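Long-range contacts in fatty acid CoA ligase (Marinactinospora thermotolerans, PDB 6SQ8), which belongs to the ANL superfamily of AMP-binding enzymes, built from a large domain and a smaller C-terminal one, and is modelled here with adenosine monophosphate: residues A[349-354]-A[376-381]; A[391-396]-A[406-411]. One frame throughout, in Å; residues are numbered along the deposited sequence.

Interaction 1 of 2, residues A[349-354]-A[376-381]; sequences VWVRSP and LRTGDV. With AMP (adenosine monophosphate), chain G.
V349 and V351 join residues 376–380 through backbone hydrogen bonds that pair two antiparallel strands. V351 and L376 are a hydrogen-bonded pair: V351 N donates to L376 O (2.9 Å), and L376 N returns a bond to V351 O. Beyond the non-hydrogen-bonded pair W350–R377, V349 N gives a nearly straight bond to D380 O (2.9 Å).

The carbonyl of V349 is gripped twice by T378. The backbone N approaches almost in line with the C=O, while T378 OG1 donates to V349 O (2.7 Å) from a direction tilted out of the carbonyl plane. With chi1 at 59°, OG1 sits between the backbone N and the carbonyl carbon, where it can also accept from D380 N (3.0 Å), closing an ST turn. G379 turns the chain at positive phi (99°), a conformation suited to a residue without a side chain.

The nonpolar contacts lie on two faces of the sheet. On one, the R377 methylenes cross obliquely over a face of the W350 indole, with CB 3.6 Å from the centroid of the six-membered ring, a CH-pi contact. The guanidinium is turned 81° from the ring. On the other, V351 CG2 meets T378 CG2 (3.8 Å), a buried methyl pair that I305 of strand 303–308 covers.

T378, G379 and D380 match the TGD motif of ANL-superfamily enzymes. Here D380 OD1 accepts from ribose O2' of AMP (2.6 Å); Y297 OH also bonds the carboxylate. Strand pairing and the ST turn brace the corner, which is consistent with their positioning D380 for the ribose.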
loop_
_atom_site.group_PDB
_atom_site.type_symbol
_atom_site.label_atom_id
_atom_site.label_comp_id
_atom_site.label_asym_id
_atom_site.label_seq_id
_atom_site.Cartn_x
_atom_site.Cartn_y
_atom_site.Cartn_z
ATOM N N VAL A 349 -6.940 15.297 7.796
ATOM C CA VAL A 349 -7.831 14.159 7.727
ATOM C C VAL A 349 -7.569 13.280 8.955
ATOM O O VAL A 349 -6.443 12.829 9.180
ATOM C CB VAL A 349 -7.621 13.396 6.407
ATOM C CG1 VAL A 349 -8.473 12.142 6.325
ATOM C CG2 VAL A 349 -7.858 14.299 5.195
ATOM N N TRP A 350 -8.608 13.099 9.774
ATOM C CA TRP A 350 -8.582 12.216 10.933
ATOM C C TRP A 350 -9.593 11.099 10.716
ATOM O O TRP A 350 -10.664 11.322 10.142
ATOM C CB TRP A 350 -8.897 12.962 12.231
ATOM C CG TRP A 350 -7.834 13.911 12.674
ATOM C CD1 TRP A 350 -7.524 15.098 12.091
ATOM C CD2 TRP A 350 -6.963 13.785 13.809
ATOM N NE1 TRP A 350 -6.518 15.717 12.783
ATOM C CE2 TRP A 350 -6.147 14.933 13.837
ATOM C CE3 TRP A 350 -6.786 12.822 14.805
ATOM C CZ2 TRP A 350 -5.170 15.144 14.805
ATOM C CZ3 TRP A 350 -5.830 13.032 15.779
ATOM C CH2 TRP A 350 -5.040 14.183 15.780
ATOM N N VAL A 351 -9.245 9.915 11.223
ATOM C CA VAL A 351 -9.946 8.701 10.924
ATOM C C VAL A 351 -10.184 7.928 12.229
ATOM O O VAL A 351 -9.320 7.882 13.085
ATOM C CB VAL A 351 -9.140 7.897 9.885
ATOM C CG1 VAL A 351 -9.447 6.409 9.917
ATOM C CG2 VAL A 351 -9.330 8.453 8.487
ATOM N N ARG A 352 -11.386 7.361 12.372
ATOM C CA ARG A 352 -11.749 6.412 13.421
ATOM C C ARG A 352 -12.420 5.224 12.730
ATOM O O ARG A 352 -13.387 5.401 12.001
ATOM C CB ARG A 352 -12.642 7.093 14.470
ATOM C CG ARG A 352 -13.218 6.168 15.546
ATOM C CD ARG A 352 -13.758 6.864 16.795
ATOM N NE ARG A 352 -14.966 7.669 16.587
ATOM C CZ ARG A 352 -15.663 8.310 17.540
ATOM N NH1 ARG A 352 -15.201 8.394 18.781
ATOM N NH2 ARG A 352 -16.831 8.859 17.239
ATOM N N SER A 353 -11.879 4.021 12.942
ATOM C CA SER A 353 -12.409 2.813 12.303
ATOM C C SER A 353 -11.915 1.565 13.027
ATOM O O SER A 353 -10.878 1.595 13.685
ATOM C CB SER A 353 -12.041 2.755 10.837
ATOM O OG SER A 353 -10.837 2.022 10.636
ATOM N N PRO A 354 -12.617 0.421 12.861
ATOM C CA PRO A 354 -12.140 -0.863 13.363
ATOM C C PRO A 354 -10.855 -1.387 12.708
ATOM O O PRO A 354 -10.374 -2.430 13.116
ATOM C CB PRO A 354 -13.272 -1.847 13.016
ATOM C CG PRO A 354 -13.983 -1.210 11.860
ATOM C CD PRO A 354 -13.899 0.281 12.157
ATOM N N LEU A 376 -7.281 8.755 14.584
ATOM C CA LEU A 376 -5.938 8.702 14.010
ATOM C C LEU A 376 -5.730 9.883 13.056
ATOM O O LEU A 376 -6.567 10.178 12.226
ATOM C CB LEU A 376 -5.774 7.362 13.291
ATOM C CG LEU A 376 -4.575 7.262 12.354
ATOM C CD1 LEU A 376 -3.297 7.406 13.130
ATOM C CD2 LEU A 376 -4.574 5.940 11.615
ATOM N N ARG A 377 -4.609 10.578 13.248
ATOM C CA ARG A 377 -4.081 11.628 12.369
ATOM C C ARG A 377 -3.377 10.934 11.195
ATOM O O ARG A 377 -2.282 10.411 11.340
ATOM C CB ARG A 377 -3.121 12.484 13.206
ATOM C CG ARG A 377 -2.617 13.795 12.620
ATOM C CD ARG A 377 -1.513 14.271 13.566
ATOM N NE ARG A 377 -0.773 15.479 13.192
ATOM C CZ ARG A 377 -0.920 16.691 13.750
ATOM N NH1 ARG A 377 -1.830 16.903 14.686
ATOM N NH2 ARG A 377 -0.168 17.702 13.349
ATOM N N THR A 378 -4.021 10.934 10.029
ATOM C CA THR A 378 -3.503 10.266 8.847
ATOM C C THR A 378 -2.172 10.880 8.416
ATOM O O THR A 378 -1.305 10.168 7.948
ATOM C CB THR A 378 -4.477 10.345 7.669
ATOM O OG1 THR A 378 -4.699 11.728 7.378
ATOM C CG2 THR A 378 -5.785 9.626 7.942
ATOM N N GLY A 379 -2.049 12.203 8.550
ATOM C CA GLY A 379 -0.902 12.938 8.003
ATOM C C GLY A 379 -1.213 13.595 6.663
ATOM O O GLY A 379 -0.361 14.252 6.082
ATOM N N ASP A 380 -2.448 13.384 6.174
ATOM C CA ASP A 380 -2.932 13.952 4.952
ATOM C C ASP A 380 -3.825 15.142 5.283
ATOM O O ASP A 380 -4.383 15.237 6.383
ATOM C CB ASP A 380 -3.727 12.942 4.136
ATOM C CG ASP A 380 -2.863 11.834 3.589
ATOM O OD1 ASP A 380 -1.758 12.172 3.050
ATOM O OD2 ASP A 380 -3.281 10.626 3.721
ATOM N N VAL A 381 -3.949 16.008 4.278
ATOM C CA VAL A 381 -4.753 17.194 4.303
ATOM C C VAL A 381 -5.722 17.117 3.114
ATOM O O VAL A 381 -5.362 16.658 2.035
ATOM C CB VAL A 381 -3.825 18.422 4.250
ATOM C CG1 VAL A 381 -4.507 19.655 3.712
ATOM C CG2 VAL A 381 -3.225 18.707 5.607
HETATM P P AMP G . 2.323 5.446 4.220
HETATM O O1P AMP G . 1.473 4.300 4.687
HETATM O O2P AMP G . 2.615 6.505 5.294
HETATM O O3P AMP G . 3.545 4.940 3.485
HETATM O "O5'" AMP G . 1.387 6.150 3.071
HETATM C "C5'" AMP G . 0.204 6.943 3.295
HETATM C "C4'" AMP G . 0.118 8.143 2.356
HETATM O "O4'" AMP G . 0.155 7.781 0.983
HETATM C "C3'" AMP G . -1.188 8.872 2.500
HETATM O "O3'" AMP G . -0.953 9.858 3.465
HETATM C "C2'" AMP G . -1.545 9.443 1.130
HETATM O "O2'" AMP G . -1.174 10.816 0.864
HETATM C "C1'" AMP G . -0.785 8.524 0.189
HETATM N N9 AMP G . -1.762 7.639 -0.498
HETATM C C8 AMP G . -1.984 6.319 -0.290
HETATM N N7 AMP G . -2.965 5.866 -1.116
HETATM C C5 AMP G . -3.382 6.915 -1.860
HETATM C C6 AMP G . -4.393 7.150 -2.920
HETATM N N6 AMP G . -5.163 6.157 -3.378
HETATM N N1 AMP G . -4.496 8.397 -3.418
HETATM C C2 AMP G . -3.713 9.416 -2.965
HETATM N N3 AMP G . -2.776 9.290 -1.998
HETATM C C4 AMP G . -2.577 8.081 -1.436
#

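Interaction 2 of 2, residues A[391-396]-A[406-411]. With AMP (adenosine monophosphate), chain G.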
loop_
_atom_site.group_PDB
_atom_site.type_symbol
_atom_site.label_atom_id
_atom_site.label_comp_id
_atom_site.label_asym_id
_atom_site.label_seq_id
_atom_site.Cartn_x
_atom_site.Cartn_y
_atom_site.Cartn_z
ATOM N N HIS A 391 -11.339 14.503 -1.002
ATOM C CA HIS A 391 -10.302 14.958 -1.908
ATOM C C HIS A 391 -9.049 15.310 -1.091
ATOM O O HIS A 391 -9.106 16.151 -0.193
ATOM C CB HIS A 391 -10.773 16.192 -2.675
ATOM C CG HIS A 391 -11.766 15.933 -3.756
ATOM N ND1 HIS A 391 -13.117 15.753 -3.503
ATOM C CD2 HIS A 391 -11.631 15.914 -5.100
ATOM C CE1 HIS A 391 -13.762 15.610 -4.648
ATOM N NE2 HIS A 391 -12.869 15.697 -5.642
ATOM N N LEU A 392 -7.911 14.701 -1.429
ATOM C CA LEU A 392 -6.674 14.998 -0.751
ATOM C C LEU A 392 -5.931 16.092 -1.519
ATOM O O LEU A 392 -5.650 15.911 -2.692
ATOM C CB LEU A 392 -5.805 13.743 -0.684
ATOM C CG LEU A 392 -6.415 12.564 0.085
ATOM C CD1 LEU A 392 -5.447 11.389 0.140
ATOM C CD2 LEU A 392 -6.861 12.954 1.492
ATOM N N THR A 393 -5.550 17.171 -0.814
ATOM C CA THR A 393 -4.801 18.258 -1.395
ATOM C C THR A 393 -3.299 18.125 -1.129
ATOM O O THR A 393 -2.513 18.729 -1.864
ATOM C CB THR A 393 -5.314 19.607 -0.882
ATOM O OG1 THR A 393 -5.022 19.706 0.517
ATOM C CG2 THR A 393 -6.784 19.797 -1.190
ATOM N N ASP A 394 -2.904 17.363 -0.105
ATOM C CA ASP A 394 -1.483 17.239 0.226
ATOM C C ASP A 394 -1.236 16.305 1.419
ATOM O O ASP A 394 -2.041 16.161 2.314
ATOM C CB ASP A 394 -0.869 18.594 0.605
ATOM C CG ASP A 394 0.220 19.092 -0.333
ATOM O OD1 ASP A 394 0.905 18.249 -0.943
ATOM O OD2 ASP A 394 0.376 20.320 -0.433
ATOM N N ARG A 395 -0.052 15.710 1.419
ATOM C CA ARG A 395 0.649 15.279 2.632
ATOM C C ARG A 395 0.972 16.549 3.442
ATOM O O ARG A 395 1.360 17.556 2.880
ATOM C CB ARG A 395 1.891 14.518 2.147
ATOM C CG ARG A 395 2.389 13.363 2.996
ATOM C CD ARG A 395 1.354 12.453 3.630
ATOM N NE ARG A 395 1.972 11.799 4.779
ATOM C CZ ARG A 395 1.438 10.788 5.459
ATOM N NH1 ARG A 395 0.210 10.390 5.186
ATOM N NH2 ARG A 395 2.129 10.178 6.407
ATOM N N LEU A 396 0.802 16.496 4.757
ATOM C CA LEU A 396 0.971 17.668 5.645
ATOM C C LEU A 396 2.390 18.264 5.526
ATOM O O LEU A 396 2.565 19.467 5.568
ATOM C CB LEU A 396 0.678 17.199 7.074
ATOM C CG LEU A 396 0.505 18.277 8.145
ATOM C CD1 LEU A 396 -0.441 19.374 7.697
ATOM C CD2 LEU A 396 -0.016 17.673 9.449
ATOM N N ASN A 406 -1.713 28.813 2.229
ATOM C CA ASN A 406 -1.384 27.436 1.914
ATOM C C ASN A 406 -1.465 27.203 0.402
ATOM O O ASN A 406 -2.528 27.336 -0.198
ATOM C CB ASN A 406 -2.284 26.419 2.638
ATOM C CG ASN A 406 -1.878 26.200 4.074
ATOM O OD1 ASN A 406 -0.830 26.682 4.513
ATOM N ND2 ASN A 406 -2.658 25.407 4.784
ATOM N N VAL A 407 -0.335 26.811 -0.181
ATOM C CA VAL A 407 -0.305 26.315 -1.539
ATOM C C VAL A 407 -0.189 24.793 -1.470
ATOM O O VAL A 407 0.811 24.257 -0.998
ATOM C CB VAL A 407 0.863 26.943 -2.322
ATOM C CG1 VAL A 407 1.214 26.164 -3.582
ATOM C CG2 VAL A 407 0.573 28.396 -2.667
ATOM N N TYR A 408 -1.221 24.092 -1.932
ATOM C CA TYR A 408 -1.220 22.635 -1.850
ATOM C C TYR A 408 -0.552 22.102 -3.108
ATOM O O TYR A 408 -1.010 22.363 -4.214
ATOM C CB TYR A 408 -2.633 22.107 -1.645
ATOM C CG TYR A 408 -3.266 22.629 -0.379
ATOM C CD1 TYR A 408 -2.780 22.264 0.864
ATOM C CD2 TYR A 408 -4.297 23.560 -0.427
ATOM C CE1 TYR A 408 -3.324 22.782 2.032
ATOM C CE2 TYR A 408 -4.858 24.075 0.728
ATOM C CZ TYR A 408 -4.372 23.685 1.963
ATOM O OH TYR A 408 -4.939 24.198 3.086
ATOM N N SER A 409 0.564 21.405 -2.926
ATOM C CA SER A 409 1.385 20.997 -4.052
ATOM C C SER A 409 0.609 20.093 -5.025
ATOM O O SER A 409 0.878 20.140 -6.207
ATOM C CB SER A 409 2.652 20.348 -3.597
ATOM O OG SER A 409 2.367 19.347 -2.644
ATOM N N ARG A 410 -0.342 19.286 -4.538
ATOM C CA ARG A 410 -1.048 18.353 -5.425
ATOM C C ARG A 410 -1.980 19.126 -6.370
ATOM O O ARG A 410 -2.138 18.736 -7.512
ATOM C CB ARG A 410 -1.781 17.253 -4.649
ATOM C CG ARG A 410 -0.840 16.189 -4.107
ATOM C CD ARG A 410 -1.502 14.885 -3.701
ATOM N NE ARG A 410 -0.838 14.305 -2.528
ATOM C CZ ARG A 410 -1.358 13.355 -1.767
ATOM N NH1 ARG A 410 -2.499 12.792 -2.123
ATOM N NH2 ARG A 410 -0.752 12.961 -0.667
ATOM N N ARG A 411 -2.561 20.234 -5.907
ATOM C CA ARG A 411 -3.408 21.063 -6.753
ATOM C C ARG A 411 -2.571 21.605 -7.919
ATOM O O ARG A 411 -3.057 21.657 -9.044
ATOM C CB ARG A 411 -4.079 22.216 -5.985
ATOM C CG ARG A 411 -5.158 21.792 -4.996
ATOM C CD ARG A 411 -6.498 22.533 -4.945
ATOM N NE ARG A 411 -6.496 23.970 -5.225
ATOM C CZ ARG A 411 -6.502 24.950 -4.313
ATOM N NH1 ARG A 411 -6.559 24.679 -3.016
ATOM N NH2 ARG A 411 -6.495 26.214 -4.707
HETATM P P AMP G . 2.323 5.446 4.220
HETATM O O1P AMP G . 1.473 4.300 4.687
HETATM O O2P AMP G . 2.615 6.505 5.294
HETATM O O3P AMP G . 3.545 4.940 3.485
HETATM O "O5'" AMP G . 1.387 6.150 3.071
HETATM C "C5'" AMP G . 0.204 6.943 3.295
HETATM C "C4'" AMP G . 0.118 8.143 2.356
HETATM O "O4'" AMP G . 0.155 7.781 0.983
HETATM C "C3'" AMP G . -1.188 8.872 2.500
HETATM O "O3'" AMP G . -0.953 9.858 3.465
HETATM C "C2'" AMP G . -1.545 9.443 1.130
HETATM O "O2'" AMP G . -1.174 10.816 0.864
HETATM C "C1'" AMP G . -0.785 8.524 0.189
HETATM N N9 AMP G . -1.762 7.639 -0.498
HETATM C C8 AMP G . -1.984 6.319 -0.290
HETATM N N7 AMP G . -2.965 5.866 -1.116
HETATM C C5 AMP G . -3.382 6.915 -1.860
HETATM C C6 AMP G . -4.393 7.150 -2.920
HETATM N N6 AMP G . -5.163 6.157 -3.378
HETATM N N1 AMP G . -4.496 8.397 -3.418
HETATM C C2 AMP G . -3.713 9.416 -2.965
HETATM N N3 AMP G . -2.776 9.290 -1.998
HETATM C C4 AMP G . -2.577 8.081 -1.436
#
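The start of helix 409–418 docks here against a classic beta bulge, T393 and D394 opposite V381, at the end of strand 390–395; the Asp-Arg pair D394–R395 is consistent with the opening of the ANL hinge motif. Y408 is the N-cap residue, and D394 reaches the first turn of the helix: its OD2 accepts from S409 N (2.7 Å), met from above the carboxylate plane. S409 OG lies close to the same carboxylate. A short-chained acid suits this place, since it can meet a backbone N-H that the helix itself leaves unpaired. T393 O takes a weak bond from R410 N (3.5 Å).

T393 OG1 sits over one face of the Y408 ring, 3.4 Å from CD1 and offset toward the rim, while D394 OD2 lies at the ring edge. The phenol is tied at its far end, where N406 ND2 donates to Y408 OH (3.1 Å).

R410 reaches from the helix past the strand, one guanidinium face against D394 CA and NH1 lying beside L392 CB (3.7 Å). The chain bends at chi3 (-145°), and NH2 presents its N-H edge to ribose O2' of AMP (2.7 Å, 156° at the hydrogen). R395 also reaches the ribose, but its modelled approach to O3' is doubtful. The negative D394 would probably stabilise the positive helix end, and the docking is consistent with setting R410, which leaves the same turn, with its N-H edge at O2'.

Interaction 1 closes before interaction 2 opens, and the two, with centres about 16 Å apart, are stitched together by neighbouring strands 380–384 and 390–395. V381 N probably bonds D394 O (2.7 Å), and G379 O probably accepts from L396 N (2.9 Å), which ties the glycine corner of interaction 1 to L396, just beyond the bulge of interaction 2. The contacts converge on one AMP hydroxyl: O2' is bonded by both D380 and R410, whose charged ends make only a long, weak ion pair. O2' thus donates to a carboxylate and accepts from a guanidinium, while the D380 and R395 side chains each lie about 8 Å from 1-ethanoyl-9H-pyrido[3,4-b]indole-3-carboxylic acid.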